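Local atomic coordinates of superoxide dismutase [Mn/Fe] (Aeropyrum pernix, PDB entry 3AK2), a protein that catalyses the dismutation of superoxide to hydrogen peroxide and dioxygen at a mononuclear metal site that accepts manganese or iron. Residues Phe69-Ala74 and Val147-Val152; Ile77-Phe82 and Val128-Leu133; Leu162-Trp167 and Ser181-Trp186. All coordinates share one frame; numbering follows the deposited sequence.

All three contacts converge on one three-stranded antiparallel sheet and the metal beside it. Interactions 1 and 2 both set helix 62-82, part of the alpha-hairpin region, against the C-terminal region, and along the chain the second is nested inside the loop closed by the first; their centres lie about 10 Å apart. Interaction 3 follows in series, about 10 Å from interaction 2 and 18 Å from interaction 1, and joins edge strand 159-165 to helix 179-186. Strand 129-136, the middle strand, connects the set. Interactions 2 and 3 each supply a manganese ligand, His79 and Asp165, so the metal site is assembled from both regions of the fold.

Interaction 1. Residues Phe69-Ala74 and Val147-Val152; sequences FSFNYA and VEKHNV. With EDO (1,2-ethanediol), chain F.
Asn151 and Ser70 meet through a nearly straight hydrogen bond, Asn151 ND2 donating to Ser70 OG at 2.9 Å, with the oxygen lying in the amide plane. Asn151 CG sits between its backbone N and carbonyl carbon (chi1 63°), which carries the amide to Ser70. The amide stands across the Phe71 ring, planes 70° apart, and its OD1 sits at the ring edge, buried without a hydrogen-bonding partner. Over one face of that ring comes His150, its ND1 3.4 Å from Phe71 CE1; the two rings are inclined at 38°, and ND1 also makes a weak bond to Phe71 O. Ala74 CB packs against His150 CB at 3.5 Å.

An alanine in place of Asn151 would remove the amide and is likely to leave Ser70 OG without this donor and the edge of Phe71 less firmly packed. Further out, Ser70 OG is hydrogen-bonded to Leu153 O of the second subunit, His150 stacks on Trp167, and Lys149 forms a salt bridge with Glu126 of the third subunit. Glu148 is matched by two residues, Asn151 and Val152, the mark of a classic beta bulge at the end of strand 141-148, beside the subunit interfaces and the manganese site.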
# COMPACT_ATOMS: atom_id res chain seq x y z
N PHE A 69 9.93 -4.34 10.48
CA PHE A 69 11.27 -4.55 9.95
C PHE A 69 11.39 -4.00 8.53
O PHE A 69 12.34 -3.28 8.23
CB PHE A 69 11.67 -6.03 9.97
CG PHE A 69 12.97 -6.29 9.27
CD1 PHE A 69 13.00 -6.81 7.98
CD2 PHE A 69 14.18 -5.96 9.88
CE1 PHE A 69 14.21 -7.02 7.32
CE2 PHE A 69 15.39 -6.16 9.22
CZ PHE A 69 15.39 -6.70 7.95
N SER A 70 10.43 -4.31 7.67
CA SER A 70 10.46 -3.85 6.30
C SER A 70 10.60 -2.33 6.22
O SER A 70 11.49 -1.81 5.55
CB SER A 70 9.19 -4.28 5.58
OG SER A 70 9.05 -3.61 4.34
N PHE A 71 9.71 -1.61 6.91
CA PHE A 71 9.72 -0.16 6.83
C PHE A 71 11.02 0.44 7.35
O PHE A 71 11.61 1.32 6.70
CB PHE A 71 8.54 0.42 7.61
CG PHE A 71 8.54 1.92 7.70
CD1 PHE A 71 8.08 2.70 6.65
CD2 PHE A 71 9.01 2.55 8.84
CE1 PHE A 71 8.08 4.09 6.74
CE2 PHE A 71 9.02 3.94 8.95
CZ PHE A 71 8.56 4.71 7.89
N ASN A 72 11.46 -0.02 8.51
CA ASN A 72 12.61 0.59 9.15
C ASN A 72 13.93 0.18 8.52
O ASN A 72 14.82 1.03 8.35
CB ASN A 72 12.58 0.33 10.65
CG ASN A 72 11.49 1.11 11.34
OD1 ASN A 72 11.59 2.32 11.51
ND2 ASN A 72 10.42 0.42 11.72
N TYR A 73 14.06 -1.09 8.15
CA TYR A 73 15.23 -1.51 7.39
C TYR A 73 15.33 -0.71 6.09
O TYR A 73 16.39 -0.19 5.75
CB TYR A 73 15.21 -3.01 7.08
CG TYR A 73 16.38 -3.42 6.21
CD1 TYR A 73 17.58 -3.84 6.78
CD2 TYR A 73 16.29 -3.35 4.82
CE1 TYR A 73 18.67 -4.20 5.97
CE2 TYR A 73 17.36 -3.70 4.02
CZ TYR A 73 18.54 -4.12 4.59
OH TYR A 73 19.59 -4.47 3.75
N ALA A 74 14.21 -0.62 5.37
CA ALA A 74 14.19 0.16 4.14
C ALA A 74 14.59 1.61 4.40
O ALA A 74 15.38 2.18 3.65
CB ALA A 74 12.83 0.07 3.50
N VAL A 147 9.55 5.06 -5.13
CA VAL A 147 9.23 4.27 -3.95
C VAL A 147 8.37 5.14 -3.04
O VAL A 147 8.69 6.31 -2.81
CB VAL A 147 10.52 3.81 -3.22
CG1 VAL A 147 10.20 3.14 -1.89
CG2 VAL A 147 11.33 2.87 -4.12
N GLU A 148 7.26 4.59 -2.54
CA GLU A 148 6.42 5.27 -1.56
C GLU A 148 6.81 4.79 -0.16
O GLU A 148 7.26 3.65 0.00
CB GLU A 148 4.94 5.03 -1.85
CG GLU A 148 4.46 5.79 -3.09
CD GLU A 148 3.00 5.58 -3.43
OE1 GLU A 148 2.64 5.81 -4.61
OE2 GLU A 148 2.20 5.20 -2.54
N LYS A 149 6.64 5.64 0.85
CA LYS A 149 7.26 5.41 2.16
C LYS A 149 8.72 5.04 1.91
O LYS A 149 9.42 5.77 1.21
CB LYS A 149 6.50 4.36 2.98
CG LYS A 149 5.09 4.78 3.39
CD LYS A 149 4.54 3.99 4.59
CE LYS A 149 4.27 2.54 4.27
NZ LYS A 149 3.59 1.93 5.45
N HIS A 150 9.18 3.92 2.47
CA HIS A 150 10.50 3.38 2.14
C HIS A 150 10.43 2.05 1.44
O HIS A 150 11.44 1.55 0.94
CB HIS A 150 11.32 3.20 3.41
CG HIS A 150 11.52 4.46 4.17
ND1 HIS A 150 11.26 4.58 5.52
CD2 HIS A 150 11.94 5.67 3.75
CE1 HIS A 150 11.53 5.82 5.90
NE2 HIS A 150 11.94 6.50 4.85
N ASN A 151 9.23 1.47 1.41
CA ASN A 151 9.07 0.03 1.21
C ASN A 151 7.79 -0.29 0.47
O ASN A 151 7.19 -1.34 0.69
CB ASN A 151 9.08 -0.69 2.56
CG ASN A 151 7.92 -0.28 3.45
OD1 ASN A 151 7.41 0.84 3.36
ND2 ASN A 151 7.52 -1.17 4.34
N VAL A 152 7.35 0.62 -0.40
CA VAL A 152 6.19 0.39 -1.24
C VAL A 152 6.61 0.77 -2.66
O VAL A 152 7.18 1.84 -2.88
CB VAL A 152 4.97 1.23 -0.77
CG1 VAL A 152 3.76 1.01 -1.69
CG2 VAL A 152 4.60 0.89 0.68
C1 EDO F . 1.06 4.30 2.01
O1 EDO F . 1.67 4.61 3.26
C2 EDO F . 2.13 4.21 0.94
O2 EDO F . 2.22 5.47 0.27

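Interaction 2. Residues Ile77-Phe82 and Val128-Leu133; sequences IMHTIF and VGWGVL. With MN (manganese (II) ion), chain E.
Trp130 projects from its strand toward helix 62-82, where Met78, His79 and Phe82 receive three different parts of its indole. Met78 lies over one face. Its CB is 3.7 Å from the centroid of the six-membered ring, a CH-pi contact, and the chain, bent at chi2 and again at chi3, carries CE along the face to 3.6 Å from Trp130 CG. The sulfur stands almost on the normal of the five-membered ring, but at 5.0 Å from its centroid, a distant Met-aromatic contact. Beyond the indole, Met78 CE also touches Val132 CG2 at 3.9 Å.

The other two partners meet the rim of the benzo ring. His79 offers its face to the Trp130 edge in a T-shaped pair, the planes at 84°, with Trp130 CH2 over the centre of the imidazole and Trp130 CZ2 3.5 Å from His79 CE1. Phe82 also turns its face to the indole edge, planes at 82°, but more loosely: the ring centroids of Phe82 and Trp130 are 5.8 Å apart, and Phe82 CB rests against Trp130 CZ3.

This edge bears on a metal ligand. His79 NE2 binds the manganese at 2.2 Å, while His79 ND1 is hydrogen-bonded to Gly75 O one helical turn back, so the imidazole is held at both nitrogens as well as on the face that Trp130 covers. The carbonyl partner would probably make the ligand more electron-rich. His31, Asp165, His169 and a water complete the coordination. Such an aromatic cluster, packed behind a helix-borne histidine ligand, belongs to the metal site of the iron/manganese superoxide dismutase fold, built where the alpha-hairpin meets the C-terminal sheet.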
# COMPACT_ATOMS: atom_id res chain seq x y z
N ILE A 77 18.50 1.63 4.92
CA ILE A 77 19.33 1.48 3.72
C ILE A 77 19.16 2.65 2.74
O ILE A 77 20.14 3.10 2.15
CB ILE A 77 19.16 0.11 3.05
CG1 ILE A 77 20.35 -0.14 2.11
CG2 ILE A 77 17.79 -0.03 2.37
CD1 ILE A 77 20.42 -1.55 1.58
N MET A 78 17.94 3.15 2.58
CA MET A 78 17.71 4.26 1.66
C MET A 78 18.46 5.51 2.09
O MET A 78 19.07 6.18 1.26
CB MET A 78 16.21 4.54 1.46
CG MET A 78 15.42 3.39 0.83
SD MET A 78 15.90 2.99 -0.86
CE MET A 78 15.18 4.37 -1.76
N HIS A 79 18.43 5.83 3.39
CA HIS A 79 19.19 7.00 3.87
C HIS A 79 20.70 6.76 3.80
O HIS A 79 21.46 7.69 3.53
CB HIS A 79 18.76 7.40 5.28
CG HIS A 79 17.40 8.02 5.34
ND1 HIS A 79 16.25 7.26 5.35
CD2 HIS A 79 17.00 9.32 5.35
CE1 HIS A 79 15.20 8.07 5.38
NE2 HIS A 79 15.62 9.32 5.38
N THR A 80 21.12 5.52 4.03
CA THR A 80 22.53 5.15 3.93
C THR A 80 23.09 5.41 2.53
O THR A 80 24.24 5.80 2.38
CB THR A 80 22.73 3.68 4.36
OG1 THR A 80 22.43 3.55 5.75
CG2 THR A 80 24.15 3.19 4.10
N ILE A 81 22.26 5.21 1.51
CA ILE A 81 22.65 5.52 0.13
C ILE A 81 22.52 7.03 -0.14
O ILE A 81 23.39 7.63 -0.78
CB ILE A 81 21.81 4.71 -0.88
CG1 ILE A 81 22.01 3.21 -0.65
CG2 ILE A 81 22.15 5.11 -2.32
CD1 ILE A 81 21.04 2.32 -1.41
N PHE A 82 21.46 7.64 0.39
CA PHE A 82 21.15 9.06 0.18
C PHE A 82 22.30 10.00 0.56
O PHE A 82 22.64 10.90 -0.21
CB PHE A 82 19.88 9.42 0.95
CG PHE A 82 19.38 10.83 0.75
CD1 PHE A 82 19.09 11.31 -0.52
CD2 PHE A 82 19.18 11.66 1.85
CE1 PHE A 82 18.61 12.62 -0.69
CE2 PHE A 82 18.70 12.96 1.69
CZ PHE A 82 18.42 13.44 0.42
N VAL A 128 4.74 10.56 0.68
CA VAL A 128 6.17 10.62 0.89
C VAL A 128 6.85 9.43 0.22
O VAL A 128 6.23 8.38 0.01
CB VAL A 128 6.52 10.70 2.38
CG1 VAL A 128 6.00 12.00 2.98
CG2 VAL A 128 5.98 9.50 3.15
N GLY A 129 8.11 9.59 -0.15
CA GLY A 129 8.85 8.52 -0.80
C GLY A 129 10.15 8.98 -1.41
O GLY A 129 10.78 9.93 -0.92
N TRP A 130 10.54 8.31 -2.49
CA TRP A 130 11.86 8.46 -3.09
C TRP A 130 11.77 8.40 -4.60
O TRP A 130 10.95 7.67 -5.15
CB TRP A 130 12.77 7.30 -2.66
CG TRP A 130 12.93 7.17 -1.19
CD1 TRP A 130 12.05 6.58 -0.32
CD2 TRP A 130 14.03 7.62 -0.40
NE1 TRP A 130 12.53 6.66 0.96
CE2 TRP A 130 13.75 7.29 0.94
CE3 TRP A 130 15.24 8.28 -0.69
CZ2 TRP A 130 14.62 7.59 1.99
CZ3 TRP A 130 16.10 8.57 0.35
CH2 TRP A 130 15.79 8.24 1.67
N GLY A 131 12.63 9.17 -5.26
CA GLY A 131 12.95 8.94 -6.67
C GLY A 131 14.20 8.08 -6.73
O GLY A 131 15.16 8.33 -5.99
N VAL A 132 14.19 7.06 -7.57
CA VAL A 132 15.26 6.06 -7.58
C VAL A 132 15.78 5.77 -8.99
O VAL A 132 15.01 5.47 -9.90
CB VAL A 132 14.79 4.72 -6.92
CG1 VAL A 132 15.89 3.66 -6.98
CG2 VAL A 132 14.34 4.95 -5.48
N LEU A 133 17.10 5.89 -9.14
CA LEU A 133 17.79 5.35 -10.30
C LEU A 133 18.45 4.05 -9.86
O LEU A 133 19.27 4.04 -8.94
CB LEU A 133 18.86 6.34 -10.81
CG LEU A 133 19.74 5.85 -11.96
CD1 LEU A 133 18.93 5.65 -13.23
CD2 LEU A 133 20.88 6.82 -12.22
MN MN E . 14.23 10.97 4.95
O HOH W 1 12.75 9.66 4.20

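Interaction 3. Residues Leu162-Trp167 and Ser181-Trp186; sequences LVIDVW and SYVENW. With MN (manganese (II) ion), chain E.
Strand 163-165 and helix 181-186 run at 142° to each other, their axes 10.2 Å apart at closest approach, and the backbones come nearest at Ile164 and Val183. Ile164 fills the space between them. With CG1 anti to the backbone N (chi1 -177°) and the chain fully extended, it reaches over one face of the Trp186 indole: CG1 lies 3.7 Å from the centroid of the five-membered ring, nearly on its normal, and CD1 lies 3.5 Å from Trp186 CD2. The same methyl also touches Val183 CG2, which in turn meets Val166 CG1. Leu162 meets the rim of the indole, with CG in the ring plane and CD1 3.7 Å from Trp186 CZ2.

Polar links lie on both flanks of this apolar packing. Trp186 NE1 donates to a water that in turn donates to Val163 O, joining the indole to the strand backbone. Tyr182 OH donates to Asp165 O at 2.8 Å; the hydroxyl lies in the carbonyl plane, and Val166 CG1 packs near the edge of the phenol ring. Helices 62-82 and 111-123 add Phe82 against Tyr182 and Phe118 against Ile164.

Asp165 carries the contact to the metal. Its OD2 binds manganese at 2.0 Å, while OD1 takes a bond from Trp167 N, met from above the carboxylate plane in an Asx turn, and a weak one from the metal-bound water. Tyr182 thus acts from the second shell: by gripping the carbonyl of a ligand residue it probably restrains the backbone from which the carboxylate springs, as the Asx turn probably does the carboxylate itself. A ligand tethered separately at main chain and side chain is consistent with a well-defined coordination geometry at the manganese.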
# COMPACT_ATOMS: atom_id res chain seq x y z
N LEU A 162 21.35 5.83 -7.20
CA LEU A 162 21.11 7.24 -6.91
C LEU A 162 19.67 7.40 -6.45
O LEU A 162 18.74 7.00 -7.14
CB LEU A 162 21.38 8.11 -8.14
CG LEU A 162 21.06 9.60 -7.99
CD1 LEU A 162 21.89 10.27 -6.89
CD2 LEU A 162 21.26 10.33 -9.31
N VAL A 163 19.50 8.01 -5.28
CA VAL A 163 18.17 8.20 -4.71
C VAL A 163 17.99 9.65 -4.26
O VAL A 163 18.95 10.30 -3.84
CB VAL A 163 17.88 7.23 -3.51
CG1 VAL A 163 18.08 5.77 -3.91
CG2 VAL A 163 18.74 7.56 -2.29
N ILE A 164 16.76 10.14 -4.39
CA ILE A 164 16.39 11.43 -3.81
C ILE A 164 15.23 11.23 -2.85
O ILE A 164 14.21 10.63 -3.20
CB ILE A 164 16.07 12.52 -4.87
CG1 ILE A 164 15.77 13.86 -4.17
CG2 ILE A 164 14.92 12.09 -5.77
CD1 ILE A 164 15.42 15.02 -5.10
N ASP A 165 15.40 11.72 -1.63
CA ASP A 165 14.37 11.65 -0.61
C ASP A 165 13.38 12.78 -0.84
O ASP A 165 13.76 13.96 -0.82
CB ASP A 165 15.03 11.81 0.76
CG ASP A 165 14.10 11.51 1.91
OD1 ASP A 165 12.90 11.20 1.70
OD2 ASP A 165 14.60 11.57 3.05
N VAL A 166 12.11 12.44 -1.09
CA VAL A 166 11.05 13.44 -1.18
C VAL A 166 10.00 13.31 -0.08
O VAL A 166 8.87 13.78 -0.23
CB VAL A 166 10.41 13.53 -2.60
CG1 VAL A 166 11.41 14.09 -3.61
CG2 VAL A 166 9.87 12.18 -3.05
N TRP A 167 10.37 12.67 1.03
CA TRP A 167 9.58 12.83 2.24
C TRP A 167 9.55 14.32 2.56
O TRP A 167 10.51 15.04 2.28
CB TRP A 167 10.20 12.09 3.41
CG TRP A 167 9.95 10.61 3.41
CD1 TRP A 167 10.31 9.71 2.45
CD2 TRP A 167 9.29 9.87 4.44
NE1 TRP A 167 9.91 8.44 2.82
CE2 TRP A 167 9.29 8.51 4.04
CE3 TRP A 167 8.70 10.21 5.66
CZ2 TRP A 167 8.71 7.50 4.82
CZ3 TRP A 167 8.13 9.21 6.43
CH2 TRP A 167 8.14 7.87 6.01
N SER A 181 10.88 22.90 -6.41
CA SER A 181 12.09 23.71 -6.25
C SER A 181 13.19 22.93 -5.52
O SER A 181 14.36 23.02 -5.88
CB SER A 181 11.78 25.01 -5.51
OG SER A 181 12.95 25.78 -5.34
N TYR A 182 12.80 22.14 -4.52
CA TYR A 182 13.75 21.28 -3.82
C TYR A 182 14.45 20.31 -4.77
O TYR A 182 15.67 20.20 -4.76
CB TYR A 182 13.06 20.52 -2.69
CG TYR A 182 13.80 19.29 -2.19
CD1 TYR A 182 15.03 19.40 -1.54
CD2 TYR A 182 13.25 18.02 -2.36
CE1 TYR A 182 15.70 18.28 -1.08
CE2 TYR A 182 13.91 16.89 -1.89
CZ TYR A 182 15.13 17.02 -1.25
OH TYR A 182 15.80 15.91 -0.77
N VAL A 183 13.66 19.62 -5.60
CA VAL A 183 14.19 18.63 -6.53
C VAL A 183 15.14 19.28 -7.53
O VAL A 183 16.22 18.75 -7.82
CB VAL A 183 13.05 17.88 -7.27
CG1 VAL A 183 13.60 17.00 -8.40
CG2 VAL A 183 12.23 17.05 -6.28
N GLU A 184 14.75 20.44 -8.05
CA GLU A 184 15.59 21.18 -8.99
C GLU A 184 16.94 21.57 -8.36
O GLU A 184 17.99 21.44 -8.99
CB GLU A 184 14.86 22.42 -9.51
CG GLU A 184 13.71 22.12 -10.47
CD GLU A 184 14.16 21.41 -11.75
OE1 GLU A 184 15.24 21.74 -12.27
OE2 GLU A 184 13.41 20.53 -12.23
N ASN A 185 16.88 22.03 -7.11
CA ASN A 185 18.08 22.43 -6.39
C ASN A 185 18.99 21.26 -5.99
O ASN A 185 20.21 21.40 -5.94
CB ASN A 185 17.71 23.26 -5.16
CG ASN A 185 17.55 24.73 -5.49
OD1 ASN A 185 18.53 25.44 -5.67
ND2 ASN A 185 16.30 25.19 -5.57
N TRP A 186 18.38 20.11 -5.72
CA TRP A 186 19.11 18.91 -5.29
C TRP A 186 20.18 18.47 -6.30
O TRP A 186 21.23 17.96 -5.91
CB TRP A 186 18.11 17.78 -5.00
CG TRP A 186 18.70 16.42 -4.80
CD1 TRP A 186 19.20 15.90 -3.63
CD2 TRP A 186 18.82 15.39 -5.78
NE1 TRP A 186 19.63 14.61 -3.83
CE2 TRP A 186 19.41 14.27 -5.14
CE3 TRP A 186 18.49 15.30 -7.14
CZ2 TRP A 186 19.67 13.08 -5.82
CZ3 TRP A 186 18.75 14.11 -7.81
CH2 TRP A 186 19.34 13.02 -7.15
MN MN E . 14.23 10.97 4.95
O HOH W 2 20.98 12.04 -2.93
O HOH W 1 12.75 9.66 4.20